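Local coordinates for protein probable endoglucanase (Gluconacetobacter xylinus, PDB 1WZZ) that hydrolyses internal beta-1,4-glucosidic linkages in cellulose and can cleave carboxymethyl-cellulose, as a family 8 glycoside hydrolase, at residues T260-W263 with N264-A268; W274-L277 with T278-A281. All blocks are in the same frame, centred on the assembly; numbering follows the deposited sequence.

Contact 1: residues T260-W263 with N264-A268; sequences TRFW and NNFGA
Phe262 and Phe266 meet through the directions their first torsions give the rings, one helical turn apart. Phe262 sends CG opposite its backbone N and beside its carbonyl carbon (chi1 175°), while Phe266 sends CG opposite its carbonyl carbon and beside its backbone N (chi1 -60°), leaning back along the helix. The edge of the Phe266 ring then addresses one face of the Phe262 ring, displaced toward its rim: an offset edge-to-face pair, with the planes at 73°. The fit is tight, with Phe266 CE2 only 3.3 Å from Phe262 CE2. The same edge of Phe266 also passes the backbone, where CD2 lies 3.1 Å from Phe262 O. Over the centre of one Phe266 face sits the amide nitrogen of its neighbour, Asn265 ND2, 3.4 Å above the plane. Phe262 has a further edge-to-face partner in Trp208.

On another side of the helix, Thr260 and Asn264 run alongside each other, pointing the same way. Asn264 N makes a 3.0 Å bond to Thr260 O, and Asn264 ND2 adds a weak one to that oxygen. The amide is held mainly from outside: Asn264 OD1 accepts from Asp301 N and ND2 donates to Gly299 O, so the side chain ties the helix to the chain just after helix 289-297 and its rotation is settled.

Toward the end of the turn, Trp263 O takes two donors. Gly267 N arrives at 3.0 Å, almost straight along the carbonyl direction, and Phe266 N at 3.2 Å from above the carbonyl plane. Gly267 then leaves helical angles with a positive phi, a conformation that suits glycine. This is the glycine-terminated C-terminal turn of helix 253-266, in an enzyme built as an (alpha/alpha)6 barrel.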
loop_
_atom_site.group_PDB
_atom_site.type_symbol
_atom_site.label_atom_id
_atom_site.label_comp_id
_atom_site.label_asym_id
_atom_site.label_seq_id
_atom_site.Cartn_x
_atom_site.Cartn_y
_atom_site.Cartn_z
ATOM N N THR A 260 14.498 -0.995 -13.217
ATOM C CA THR A 260 15.323 -2.146 -13.571
ATOM C C THR A 260 16.799 -1.780 -13.397
ATOM O O THR A 260 17.580 -2.567 -12.829
ATOM C CB THR A 260 15.031 -2.586 -15.023
ATOM O OG1 THR A 260 13.672 -3.032 -15.125
ATOM C CG2 THR A 260 15.975 -3.726 -15.424
ATOM N N ARG A 261 17.203 -0.602 -13.884
ATOM C CA ARG A 261 18.601 -0.188 -13.722
ATOM C C ARG A 261 18.993 -0.081 -12.276
ATOM O O ARG A 261 20.125 -0.421 -11.879
ATOM C CB ARG A 261 18.884 1.176 -14.354
ATOM C CG ARG A 261 18.779 1.158 -15.816
ATOM C CD ARG A 261 19.318 2.444 -16.429
ATOM N NE ARG A 261 18.842 2.471 -17.800
ATOM C CZ ARG A 261 19.411 1.768 -18.767
ATOM N NH1 ARG A 261 20.467 1.018 -18.492
ATOM N NH2 ARG A 261 18.910 1.794 -19.986
ATOM N N PHE A 262 18.067 0.428 -11.475
ATOM C CA PHE A 262 18.326 0.589 -10.062
ATOM C C PHE A 262 18.528 -0.770 -9.380
ATOM O O PHE A 262 19.520 -0.974 -8.676
ATOM C CB PHE A 262 17.153 1.360 -9.417
ATOM C CG PHE A 262 17.251 1.479 -7.917
ATOM C CD1 PHE A 262 16.352 0.784 -7.090
ATOM C CD2 PHE A 262 18.192 2.312 -7.336
ATOM C CE1 PHE A 262 16.401 0.941 -5.697
ATOM C CE2 PHE A 262 18.253 2.476 -5.952
ATOM C CZ PHE A 262 17.349 1.787 -5.136
ATOM N N TRP A 263 17.634 -1.724 -9.604
ATOM C CA TRP A 263 17.784 -2.993 -8.907
ATOM C C TRP A 263 19.067 -3.660 -9.320
ATOM O O TRP A 263 19.786 -4.205 -8.489
ATOM C CB TRP A 263 16.679 -3.988 -9.248
ATOM C CG TRP A 263 15.245 -3.509 -9.088
ATOM C CD1 TRP A 263 14.257 -3.655 -10.005
ATOM C CD2 TRP A 263 14.634 -2.912 -7.932
ATOM N NE1 TRP A 263 13.058 -3.188 -9.505
ATOM C CE2 TRP A 263 13.263 -2.725 -8.239
ATOM C CE3 TRP A 263 15.107 -2.525 -6.675
ATOM C CZ2 TRP A 263 12.363 -2.163 -7.329
ATOM C CZ3 TRP A 263 14.195 -1.967 -5.764
ATOM C CH2 TRP A 263 12.849 -1.795 -6.105
ATOM N N ASN A 264 19.335 -3.633 -10.617
ATOM C CA ASN A 264 20.546 -4.301 -11.081
ATOM C C ASN A 264 21.855 -3.632 -10.722
ATOM O O ASN A 264 22.932 -4.277 -10.801
ATOM C CB ASN A 264 20.414 -4.598 -12.568
ATOM C CG ASN A 264 19.378 -5.685 -12.830
ATOM O OD1 ASN A 264 19.484 -6.799 -12.314
ATOM N ND2 ASN A 264 18.359 -5.361 -13.601
ATOM N N ASN A 265 21.806 -2.377 -10.297
ATOM C CA ASN A 265 23.029 -1.708 -9.871
ATOM C C ASN A 265 23.520 -2.404 -8.601
ATOM O O ASN A 265 24.721 -2.512 -8.361
ATOM C CB ASN A 265 22.776 -0.243 -9.521
ATOM C CG ASN A 265 24.002 0.417 -8.929
ATOM O OD1 ASN A 265 25.005 0.576 -9.615
ATOM N ND2 ASN A 265 23.942 0.773 -7.658
ATOM N N PHE A 266 22.583 -2.886 -7.799
ATOM C CA PHE A 266 22.891 -3.540 -6.533
ATOM C C PHE A 266 22.950 -5.067 -6.534
ATOM O O PHE A 266 23.825 -5.669 -5.906
ATOM C CB PHE A 266 21.861 -3.096 -5.478
ATOM C CG PHE A 266 21.848 -1.614 -5.248
ATOM C CD1 PHE A 266 22.803 -1.018 -4.425
ATOM C CD2 PHE A 266 20.925 -0.795 -5.900
ATOM C CE1 PHE A 266 22.843 0.363 -4.263
ATOM C CE2 PHE A 266 20.959 0.573 -5.746
ATOM C CZ PHE A 266 21.920 1.164 -4.925
ATOM N N GLY A 267 21.991 -5.698 -7.213
ATOM C CA GLY A 267 21.916 -7.148 -7.230
ATOM C C GLY A 267 21.144 -7.644 -6.021
ATOM O O GLY A 267 20.942 -6.901 -5.040
ATOM N N ALA A 268 20.717 -8.905 -6.069
ATOM C CA ALA A 268 19.929 -9.502 -4.989
ATOM C C ALA A 268 20.482 -9.526 -3.572
ATOM O O ALA A 268 19.715 -9.644 -2.621
ATOM C CB ALA A 268 19.535 -10.938 -5.389
#

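Contact 2: residues W274-L277 with T278-A281; sequences WVDL and TTGA
Thr278 meets Asp276 with two groups at once, and both reach the same carboxylate oxygen. Its backbone N lies 2.8 Å from Asp276 OD2, approaching nearly along the C-O direction, while its hydroxyl OG1 donates to that atom at 2.7 Å on the syn lone pair. The hydroxyl can do so because it sits between the threonine's own N and carbonyl carbon (chi1 68°). Next, Thr279 N comes to OD2 at 2.9 Å from above the carboxylate plane. Three donors therefore grip one oxygen, fixing the rotation of the carboxylate and probably favouring its charged form. Thr279 uses its own hydroxyl in the other direction along the chain: OG1 accepts from Ala281 N at 3.1 Å, an ST turn.

Gly280 follows with a positive phi (89°), a conformation that suits a residue without a side chain. Its N bonds to Asp276 O at 2.9 Å, closing a five-residue alpha turn. Ala281 completes the reversal. Its carbonyl O receives Asp276 N in a nearly straight bond of 2.8 Å, and the CA-H of Val275 leans on it too, with Val275 CA 3.4 Å from Ala281 O. Beside that oxygen lies the six-membered part of the Trp274 indole, whose ring also makes a cation-pi contact with Arg233.

The bond from Thr278 N to Asp276 OD2 makes an Asx turn, which Thr279 N reinforces, and the whole is a tight hairpin-like reversal: a short strand, an aspartate-organised loop and a left-handed glycine at the end of the turn, leading into the returning chain.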
loop_
_atom_site.group_PDB
_atom_site.type_symbol
_atom_site.label_atom_id
_atom_site.label_comp_id
_atom_site.label_asym_id
_atom_site.label_seq_id
_atom_site.Cartn_x
_atom_site.Cartn_y
_atom_site.Cartn_z
ATOM N N TRP A 274 17.056 2.056 2.043
ATOM C CA TRP A 274 16.673 3.404 1.638
ATOM C C TRP A 274 17.783 4.031 0.810
ATOM O O TRP A 274 18.930 3.585 0.865
ATOM C CB TRP A 274 16.336 4.324 2.834
ATOM C CG TRP A 274 17.375 4.484 3.933
ATOM C CD1 TRP A 274 17.343 3.908 5.171
ATOM C CD2 TRP A 274 18.533 5.341 3.925
ATOM N NE1 TRP A 274 18.396 4.348 5.936
ATOM C CE2 TRP A 274 19.145 5.224 5.199
ATOM C CE3 TRP A 274 19.110 6.188 2.971
ATOM C CZ2 TRP A 274 20.310 5.926 5.548
ATOM C CZ3 TRP A 274 20.280 6.893 3.318
ATOM C CH2 TRP A 274 20.860 6.752 4.598
ATOM N N VAL A 275 17.415 5.025 0.012
ATOM C CA VAL A 275 18.382 5.765 -0.797
ATOM C C VAL A 275 17.991 7.229 -0.618
ATOM O O VAL A 275 16.813 7.573 -0.720
ATOM C CB VAL A 275 18.314 5.392 -2.291
ATOM C CG1 VAL A 275 19.274 6.288 -3.109
ATOM C CG2 VAL A 275 18.762 3.938 -2.484
ATOM N N ASP A 276 18.963 8.078 -0.301
ATOM C CA ASP A 276 18.692 9.514 -0.153
ATOM C C ASP A 276 18.629 10.076 -1.576
ATOM O O ASP A 276 19.536 9.911 -2.390
ATOM C CB ASP A 276 19.804 10.160 0.691
ATOM C CG ASP A 276 19.558 11.640 0.952
ATOM O OD1 ASP A 276 19.421 12.008 2.134
ATOM O OD2 ASP A 276 19.517 12.406 -0.022
ATOM N N LEU A 277 17.521 10.735 -1.901
ATOM C CA LEU A 277 17.319 11.222 -3.247
ATOM C C LEU A 277 18.005 12.540 -3.568
ATOM O O LEU A 277 17.937 13.001 -4.702
ATOM C CB LEU A 277 15.809 11.320 -3.526
ATOM C CG LEU A 277 15.096 9.974 -3.301
ATOM C CD1 LEU A 277 13.588 10.140 -3.627
ATOM C CD2 LEU A 277 15.693 8.889 -4.187
ATOM N N THR A 278 18.628 13.144 -2.559
ATOM C CA THR A 278 19.360 14.389 -2.786
ATOM C C THR A 278 20.865 14.130 -2.867
ATOM O O THR A 278 21.576 14.874 -3.547
ATOM C CB THR A 278 19.082 15.450 -1.682
ATOM O OG1 THR A 278 19.634 15.037 -0.432
ATOM C CG2 THR A 278 17.581 15.627 -1.484
ATOM N N THR A 279 21.352 13.061 -2.232
ATOM C CA THR A 279 22.807 12.782 -2.239
ATOM C C THR A 279 23.245 11.483 -2.886
ATOM O O THR A 279 24.423 11.324 -3.244
ATOM C CB THR A 279 23.376 12.723 -0.819
ATOM O OG1 THR A 279 22.810 11.598 -0.124
ATOM C CG2 THR A 279 23.069 13.985 -0.068
ATOM N N GLY A 280 22.321 10.536 -3.010
ATOM C CA GLY A 280 22.677 9.250 -3.576
ATOM C C GLY A 280 23.153 8.269 -2.512
ATOM O O GLY A 280 23.392 7.115 -2.842
ATOM N N ALA A 281 23.266 8.711 -1.256
ATOM C CA ALA A 281 23.720 7.853 -0.154
ATOM C C ALA A 281 22.716 6.745 0.070
ATOM O O ALA A 281 21.527 6.914 -0.215
ATOM C CB ALA A 281 23.856 8.638 1.122
#

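Coming from the N terminus, the chain reaches contact 1 first, at the end of helix 253-266, and contact 2 afterwards, around strand 275-276. The two stand in series, neither enclosing nor crossing the other. Contact 1 closes the last turn of the helix; contact 2 closes the small loop leaving the strand, ahead of helix 289-297. Their centres lie about 15 Å apart, yet they touch where Phe262 CZ packs 3.7 Å from Val275 CG2. Leu210 is shared, meeting Phe262 and Leu277. Strand 275-276 pairs antiparallel with 233-234, so helix, two-stranded sheet and the loop around 208-212 join into one corner, away from Glu49 and Asp106.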